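Local coordinates for protein estrogen receptor (Crassostrea gigas, PDB 4N1Y) that is a nuclear hormone receptor of the estrogen receptor family that probably regulates transcription constitutively, its hormone-operated switch having become vestigial, at residues B[131-136]-B[185-190]; B[140-145]-B[171-176]. All blocks are in the same frame, centred on the assembly; numbering follows the deposited sequence.

Contact 1 (B[131-136]-B[185-190])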
ATOM      1  N   MET B 131       2.315  18.339  -1.315  1.00 43.52           N
ATOM      2  CA  MET B 131       2.662  19.731  -1.578  1.00 39.82           C
ATOM      3  C   MET B 131       2.799  19.954  -3.073  1.00 43.63           C
ATOM      4  O   MET B 131       2.289  20.917  -3.618  1.00 48.64           O
ATOM      5  CB  MET B 131       3.963  20.121  -0.861  1.00 36.71           C
ATOM      6  CG  MET B 131       4.417  21.534  -1.159  1.00 45.12           C
ATOM      7  SD  MET B 131       6.118  21.899  -0.684  1.00 66.50           S
ATOM      8  CE  MET B 131       7.003  20.957  -1.936  1.00 58.49           C
ATOM      9  N   GLN B 132       3.516  19.056  -3.730  1.00 51.46           N
ATOM     10  CA  GLN B 132       3.752  19.178  -5.156  1.00 52.94           C
ATOM     11  C   GLN B 132       2.483  19.010  -5.991  1.00 57.49           C
ATOM     12  O   GLN B 132       2.362  19.602  -7.056  1.00 63.26           O
ATOM     13  CB  GLN B 132       4.802  18.159  -5.586  1.00 63.94           C
ATOM     14  CG  GLN B 132       6.203  18.513  -5.110  1.00 84.02           C
ATOM     15  CD  GLN B 132       7.264  17.622  -5.715  1.00 91.66           C
ATOM     16  OE1 GLN B 132       7.194  16.394  -5.614  1.00 95.18           O
ATOM     17  NE2 GLN B 132       8.260  18.232  -6.344  1.00 91.92           N
ATOM     18  N   ASN B 133       1.533  18.212  -5.508  1.00 53.20           N
ATOM     19  CA  ASN B 133       0.274  18.018  -6.220  1.00 47.23           C
ATOM     20  C   ASN B 133      -0.813  19.011  -5.836  1.00 47.46           C
ATOM     21  O   ASN B 133      -1.970  18.850  -6.221  1.00 43.68           O
ATOM     22  CB  ASN B 133      -0.235  16.611  -6.005  1.00 50.82           C
ATOM     23  CG  ASN B 133       0.538  15.612  -6.796  1.00 65.28           C
ATOM     24  OD1 ASN B 133       0.419  15.558  -8.021  1.00 71.83           O
ATOM     25  ND2 ASN B 133       1.355  14.814  -6.114  1.00 65.60           N
ATOM     26  N   HIS B 134      -0.431  20.014  -5.052  1.00 46.07           N
ATOM     27  CA  HIS B 134      -1.324  21.097  -4.655  1.00 47.09           C
ATOM     28  C   HIS B 134      -2.635  20.563  -4.109  1.00 54.54           C
ATOM     29  O   HIS B 134      -3.716  21.001  -4.500  1.00 59.02           O
ATOM     30  CB  HIS B 134      -1.560  22.023  -5.833  1.00 42.49           C
ATOM     31  CG  HIS B 134      -0.308  22.682  -6.316  1.00 56.02           C
ATOM     32  ND1 HIS B 134       0.289  23.727  -5.646  1.00 61.83           N
ATOM     33  CD2 HIS B 134       0.480  22.420  -7.385  1.00 61.44           C
ATOM     34  CE1 HIS B 134       1.379  24.096  -6.294  1.00 65.66           C
ATOM     35  NE2 HIS B 134       1.518  23.319  -7.353  1.00 65.92           N
ATOM     36  N   LEU B 135      -2.513  19.580  -3.224  1.00 52.06           N
ATOM     37  CA  LEU B 135      -3.656  18.912  -2.637  1.00 49.18           C
ATOM     38  C   LEU B 135      -4.491  19.865  -1.786  1.00 49.40           C
ATOM     39  O   LEU B 135      -3.961  20.555  -0.918  1.00 49.01           O
ATOM     40  CB  LEU B 135      -3.195  17.734  -1.792  1.00 52.73           C
ATOM     41  CG  LEU B 135      -4.309  16.752  -1.464  1.00 59.30           C
ATOM     42  CD1 LEU B 135      -4.460  15.763  -2.596  1.00 63.40           C
ATOM     43  CD2 LEU B 135      -4.049  16.065  -0.130  1.00 63.15           C
ATOM     44  N   HIS B 136      -5.798  19.893  -2.049  1.00 48.66           N
ATOM     45  CA  HIS B 136      -6.755  20.694  -1.292  1.00 41.91           C
ATOM     46  C   HIS B 136      -7.257  19.929  -0.048  1.00 44.02           C
ATOM     47  O   HIS B 136      -7.189  18.692  -0.020  1.00 35.81           O
ATOM     48  CB  HIS B 136      -7.916  21.059  -2.204  1.00 50.60           C
ATOM     49  CG  HIS B 136      -8.823  22.110  -1.648  1.00 63.57           C
ATOM     50  ND1 HIS B 136      -9.900  21.815  -0.836  1.00 63.68           N
ATOM     51  CD2 HIS B 136      -8.824  23.455  -1.806  1.00 55.33           C
ATOM     52  CE1 HIS B 136     -10.517  22.937  -0.510  1.00 63.97           C
ATOM     53  NE2 HIS B 136      -9.883  23.946  -1.083  1.00 62.11           N
ATOM     54  N   VAL B 185      -5.816  14.830 -15.928  1.00 50.86           N
ATOM     55  CA  VAL B 185      -6.131  13.409 -15.838  1.00 41.62           C
ATOM     56  C   VAL B 185      -5.132  12.608 -15.040  1.00 50.62           C
ATOM     57  O   VAL B 185      -5.406  11.460 -14.681  1.00 56.73           O
ATOM     58  CB  VAL B 185      -6.234  12.764 -17.206  1.00 45.74           C
ATOM     59  CG1 VAL B 185      -7.311  13.451 -18.014  1.00 40.90           C
ATOM     60  CG2 VAL B 185      -4.876  12.759 -17.906  1.00 38.86           C
ATOM     61  N   ARG B 186      -3.963  13.186 -14.788  1.00 44.68           N
ATOM     62  CA  ARG B 186      -2.940  12.460 -14.066  1.00 37.56           C
ATOM     63  C   ARG B 186      -3.076  12.650 -12.564  1.00 40.51           C
ATOM     64  O   ARG B 186      -2.540  11.867 -11.778  1.00 49.84           O
ATOM     65  CB  ARG B 186      -1.557  12.905 -14.507  1.00 41.92           C
ATOM     66  CG  ARG B 186      -1.230  12.671 -15.959  1.00 42.13           C
ATOM     67  CD  ARG B 186      -0.015  13.536 -16.272  1.00 49.93           C
ATOM     68  NE  ARG B 186       0.431  13.479 -17.658  1.00 56.16           N
ATOM     69  CZ  ARG B 186       1.501  14.124 -18.113  1.00 69.75           C
ATOM     70  NH1 ARG B 186       2.217  14.878 -17.287  1.00 79.26           N
ATOM     71  NH2 ARG B 186       1.856  14.028 -19.391  1.00 73.55           N
ATOM     72  N   HIS B 187      -3.819  13.670 -12.161  1.00 34.25           N
ATOM     73  CA  HIS B 187      -3.834  14.058 -10.757  1.00 38.88           C
ATOM     74  C   HIS B 187      -4.354  12.994  -9.778  1.00 46.31           C
ATOM     75  O   HIS B 187      -3.628  12.564  -8.864  1.00 46.14           O
ATOM     76  CB  HIS B 187      -4.655  15.312 -10.595  1.00 33.77           C
ATOM     77  CG  HIS B 187      -4.713  15.803  -9.188  1.00 51.34           C
ATOM     78  ND1 HIS B 187      -3.676  16.492  -8.598  1.00 49.21           N
ATOM     79  CD2 HIS B 187      -5.685  15.704  -8.252  1.00 48.52           C
ATOM     80  CE1 HIS B 187      -4.015  16.810  -7.361  1.00 54.13           C
ATOM     81  NE2 HIS B 187      -5.230  16.347  -7.127  1.00 49.99           N
ATOM     82  N   VAL B 188      -5.601  12.576  -9.977  1.00 48.71           N
ATOM     83  CA  VAL B 188      -6.222  11.572  -9.122  1.00 42.75           C
ATOM     84  C   VAL B 188      -5.398  10.295  -9.083  1.00 46.51           C
ATOM     85  O   VAL B 188      -5.150   9.761  -7.997  1.00 49.25           O
ATOM     86  CB  VAL B 188      -7.674  11.245  -9.571  1.00 49.77           C
ATOM     87  CG1 VAL B 188      -8.196   9.986  -8.895  1.00 46.50           C
ATOM     88  CG2 VAL B 188      -8.573  12.406  -9.294  1.00 53.71           C
ATOM     89  N   PRO B 189      -4.984   9.784 -10.257  1.00 46.71           N
ATOM     90  CA  PRO B 189      -4.128   8.598 -10.155  1.00 38.54           C
ATOM     91  C   PRO B 189      -2.837   8.857  -9.366  1.00 43.34           C
ATOM     92  O   PRO B 189      -2.505   8.030  -8.513  1.00 44.23           O
ATOM     93  CB  PRO B 189      -3.834   8.255 -11.613  1.00 34.72           C
ATOM     94  CG  PRO B 189      -5.011   8.815 -12.360  1.00 37.56           C
ATOM     95  CD  PRO B 189      -5.355  10.072 -11.656  1.00 39.52           C
ATOM     96  N   ALA B 190      -2.126   9.954  -9.624  1.00 40.87           N
ATOM     97  CA  ALA B 190      -0.880  10.195  -8.902  1.00 29.04           C
ATOM     98  C   ALA B 190      -1.138  10.208  -7.406  1.00 32.38           C
ATOM     99  O   ALA B 190      -0.401   9.585  -6.635  1.00 37.78           O
ATOM    100  CB  ALA B 190      -0.248  11.497  -9.322  1.00 28.25           C
TER
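Asn133 and His187 bury most of the surface in this contact, and they meet through a backbone carbonyl and the edge of a ring. Here the end of helix 117-132 meets the first-turn region of helix 187-215 in the all-helical ligand-binding domain of a nuclear receptor. Asn133 O lies in the plane of the His187 imidazole, off its CE1 corner at 3.1 Å, a close approach that a C-H edge can probably tolerate. An anti first torsion (chi1 -179°) sends the His187 ring away from its own backbone N and across to the loop, where CE1 also touches Asn133 CB at 4.0 Å. Asn133 follows directly on the end of helix 117-132. Its side chain folds back beside its own N (chi1 -75°), and ND2 donates to Gln129 O one turn earlier. Ala190 faces the loop one turn after His187 and brings only a methyl, with CB 4.3 Å from Asn133 OD1. Next along the loop, His134 takes a positive phi of 50° as the C' residue of a Schellman motif, in which His134 N bonds to Met131 O at 3.2 Å. The second subunit lies alongside, its Asp171 forming a salt bridge with Arg186. The two segments thus meet by packing, while their polar side chains find partners elsewhere: Asn133 ND2 at Gln129 O, and His187 NE2 at Glu139, a bond that helps to set the ring's rotation.

Contact 2 (B[140-145]-B[171-176])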
ATOM      1  N   LEU B 140      -8.094  15.902   0.829  1.00 39.99           N
ATOM      2  CA  LEU B 140      -7.568  15.119   1.940  1.00 39.85           C
ATOM      3  C   LEU B 140      -8.685  14.446   2.743  1.00 46.81           C
ATOM      4  O   LEU B 140      -8.592  13.259   3.081  1.00 47.20           O
ATOM      5  CB  LEU B 140      -6.727  15.976   2.885  1.00 42.10           C
ATOM      6  CG  LEU B 140      -6.367  15.090   4.100  1.00 56.45           C
ATOM      7  CD1 LEU B 140      -5.014  14.367   3.964  1.00 55.02           C
ATOM      8  CD2 LEU B 140      -6.476  15.830   5.423  1.00 67.37           C
ATOM      9  N   LEU B 141      -9.731  15.213   3.047  1.00 38.98           N
ATOM     10  CA  LEU B 141     -10.913  14.674   3.705  1.00 46.26           C
ATOM     11  C   LEU B 141     -11.410  13.416   2.975  1.00 46.64           C
ATOM     12  O   LEU B 141     -11.713  12.397   3.597  1.00 51.03           O
ATOM     13  CB  LEU B 141     -12.010  15.736   3.770  1.00 47.85           C
ATOM     14  CG  LEU B 141     -11.647  16.887   4.713  1.00 43.06           C
ATOM     15  CD1 LEU B 141     -12.745  17.918   4.823  1.00 40.07           C
ATOM     16  CD2 LEU B 141     -11.326  16.338   6.073  1.00 37.15           C
ATOM     17  N   LEU B 142     -11.483  13.490   1.654  1.00 39.42           N
ATOM     18  CA  LEU B 142     -11.943  12.350   0.876  1.00 41.87           C
ATOM     19  C   LEU B 142     -10.943  11.219   0.992  1.00 45.24           C
ATOM     20  O   LEU B 142     -11.303  10.058   1.133  1.00 47.99           O
ATOM     21  CB  LEU B 142     -12.139  12.752  -0.586  1.00 38.42           C
ATOM     22  CG  LEU B 142     -13.322  13.713  -0.762  1.00 38.69           C
ATOM     23  CD1 LEU B 142     -13.440  14.149  -2.216  1.00 37.15           C
ATOM     24  CD2 LEU B 142     -14.639  13.091  -0.241  1.00 34.36           C
ATOM     25  N   LEU B 143      -9.672  11.578   0.997  1.00 51.39           N
ATOM     26  CA  LEU B 143      -8.616  10.586   1.081  1.00 47.51           C
ATOM     27  C   LEU B 143      -8.673   9.780   2.370  1.00 47.12           C
ATOM     28  O   LEU B 143      -8.542   8.563   2.341  1.00 52.37           O
ATOM     29  CB  LEU B 143      -7.264  11.279   0.976  1.00 42.93           C
ATOM     30  CG  LEU B 143      -6.811  11.552  -0.445  1.00 48.62           C
ATOM     31  CD1 LEU B 143      -5.623  12.446  -0.395  1.00 50.81           C
ATOM     32  CD2 LEU B 143      -6.436  10.243  -1.099  1.00 52.91           C
ATOM     33  N   GLN B 144      -8.865  10.446   3.500  1.00 38.10           N
ATOM     34  CA  GLN B 144      -8.942   9.702   4.734  1.00 42.02           C
ATOM     35  C   GLN B 144     -10.181   8.804   4.705  1.00 39.55           C
ATOM     36  O   GLN B 144     -10.114   7.640   5.086  1.00 47.54           O
ATOM     37  CB  GLN B 144      -8.894  10.619   5.957  1.00 45.43           C
ATOM     38  CG  GLN B 144      -9.629  11.910   5.876  1.00 57.18           C
ATOM     39  CD  GLN B 144      -9.295  12.801   7.061  1.00 65.34           C
ATOM     40  OE1 GLN B 144     -10.084  13.659   7.464  1.00 70.04           O
ATOM     41  NE2 GLN B 144      -8.098  12.623   7.601  1.00 64.84           N
ATOM     42  N   ALA B 145     -11.302   9.330   4.234  1.00 34.89           N
ATOM     43  CA  ALA B 145     -12.516   8.526   4.156  1.00 30.47           C
ATOM     44  C   ALA B 145     -12.235   7.292   3.300  1.00 46.13           C
ATOM     45  O   ALA B 145     -12.620   6.157   3.638  1.00 40.39           O
ATOM     46  CB  ALA B 145     -13.638   9.322   3.591  1.00 31.54           C
ATOM     47  N   ASP B 171     -16.520   8.653  -6.739  1.00 41.20           N
ATOM     48  CA  ASP B 171     -17.147   9.742  -7.473  1.00 45.56           C
ATOM     49  C   ASP B 171     -16.767  11.098  -6.882  1.00 48.24           C
ATOM     50  O   ASP B 171     -16.450  12.026  -7.615  1.00 60.00           O
ATOM     51  CB  ASP B 171     -18.665   9.602  -7.468  1.00 64.55           C
ATOM     52  CG  ASP B 171     -19.143   8.415  -8.279  1.00 78.10           C
ATOM     53  OD1 ASP B 171     -18.327   7.857  -9.055  1.00 82.32           O
ATOM     54  OD2 ASP B 171     -20.335   8.043  -8.129  1.00 72.11           O
ATOM     55  N   ALA B 172     -16.799  11.206  -5.556  1.00 47.15           N
ATOM     56  CA  ALA B 172     -16.510  12.468  -4.885  1.00 46.19           C
ATOM     57  C   ALA B 172     -15.058  12.913  -5.106  1.00 44.65           C
ATOM     58  O   ALA B 172     -14.773  14.092  -5.320  1.00 44.52           O
ATOM     59  CB  ALA B 172     -16.823  12.355  -3.411  1.00 40.23           C
ATOM     60  N   ILE B 173     -14.145  11.962  -5.068  1.00 38.66           N
ATOM     61  CA  ILE B 173     -12.751  12.274  -5.322  1.00 48.10           C
ATOM     62  C   ILE B 173     -12.559  12.821  -6.732  1.00 50.45           C
ATOM     63  O   ILE B 173     -11.888  13.834  -6.946  1.00 47.09           O
ATOM     64  CB  ILE B 173     -11.887  11.036  -5.126  1.00 46.21           C
ATOM     65  CG1 ILE B 173     -11.704  10.774  -3.630  1.00 46.37           C
ATOM     66  CG2 ILE B 173     -10.569  11.214  -5.792  1.00 30.16           C
ATOM     67  CD1 ILE B 173     -11.115   9.417  -3.313  1.00 46.26           C
ATOM     68  N   VAL B 174     -13.194  12.161  -7.688  1.00 43.80           N
ATOM     69  CA  VAL B 174     -13.077  12.547  -9.080  1.00 42.05           C
ATOM     70  C   VAL B 174     -13.651  13.938  -9.360  1.00 45.09           C
ATOM     71  O   VAL B 174     -13.037  14.750 -10.060  1.00 51.37           O
ATOM     72  CB  VAL B 174     -13.776  11.517  -9.967  1.00 44.06           C
ATOM     73  CG1 VAL B 174     -13.943  12.050 -11.365  1.00 40.07           C
ATOM     74  CG2 VAL B 174     -12.974  10.231  -9.983  1.00 39.89           C
ATOM     75  N   ASP B 175     -14.824  14.211  -8.804  1.00 49.17           N
ATOM     76  CA  ASP B 175     -15.467  15.517  -8.951  1.00 49.87           C
ATOM     77  C   ASP B 175     -14.683  16.601  -8.244  1.00 51.31           C
ATOM     78  O   ASP B 175     -14.564  17.711  -8.747  1.00 49.26           O
ATOM     79  CB  ASP B 175     -16.905  15.478  -8.432  1.00 68.52           C
ATOM     80  CG  ASP B 175     -17.834  14.706  -9.355  1.00 88.95           C
ATOM     81  OD1 ASP B 175     -17.335  14.137 -10.352  1.00 90.51           O
ATOM     82  OD2 ASP B 175     -19.056  14.655  -9.085  1.00102.39           O
ATOM     83  N   THR B 176     -14.151  16.280  -7.069  1.00 59.34           N
ATOM     84  CA  THR B 176     -13.410  17.266  -6.295  1.00 55.91           C
ATOM     85  C   THR B 176     -12.104  17.596  -6.990  1.00 51.08           C
ATOM     86  O   THR B 176     -11.641  18.737  -6.961  1.00 46.14           O
ATOM     87  CB  THR B 176     -13.156  16.767  -4.874  1.00 46.14           C
ATOM     88  OG1 THR B 176     -14.425  16.536  -4.261  1.00 56.12           O
ATOM     89  CG2 THR B 176     -12.429  17.814  -4.045  1.00 39.20           C
TER
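Leu142 reaches across from helix 137-149 to Ala172, Ile173 and Thr176 on helix 159-180, whose local axis runs nearly antiparallel to its own (160°) at 9.8 Å, an antiparallel helix packing within the all-helical ligand-binding domain. Its first torsion aims the branch across, and an anti second torsion (chi2 177°) sends CD1 outward, with CD2 to its side. Leu142 and Thr176 approach tip to tip, CD1 lying 3.3 Å from Thr176 OG1 and 3.4 Å from Ala172 O, beside the two bonded oxygens. The second methyl, CD2, rests on Ala172 CB at 3.9 Å, where a small residue allows the branched leucine to come close. Nearer the Leu142 backbone, CB packs against Ile173 CG1 at 3.7 Å. Thr176 suits this largely apolar setting because its hydroxyl is already occupied: OG1 donates to Ala172 O at 2.7 Å, tilted 33° from the carbonyl plane, and the Thr176 backbone N reaches the same oxygen from the opposite face. Leu14 and Leu11 of helix 7-15 press on Leu142 and Thr176 respectively. Because the Thr176 hydroxyl is bonded within helix 159-180, it demands no partner from Leu142, and the packing between the helices is chiefly apolar.

Overall arrangement
Contact 2 is a buried packing of two helix bodies, whereas contact 1 lies farther out, only partly buried, near the end of helix 117-132 and the first-turn region of helix 187-215. They share no helix, but their elements are consecutive in pairs: 117-132 leads into 137-149, and 159-180 into 187-215. Their centres are 12 Å apart and they adjoin directly, Leu135 of contact 1 packing on Leu140 and Leu143, and Val188 on Ile173. The chemistry changes with depth, from leucine, isoleucine and methyl groups to a backbone carbonyl, an amide side chain and an imidazole. Both contacts also border the second subunit, through segments 185-190 and 171-176.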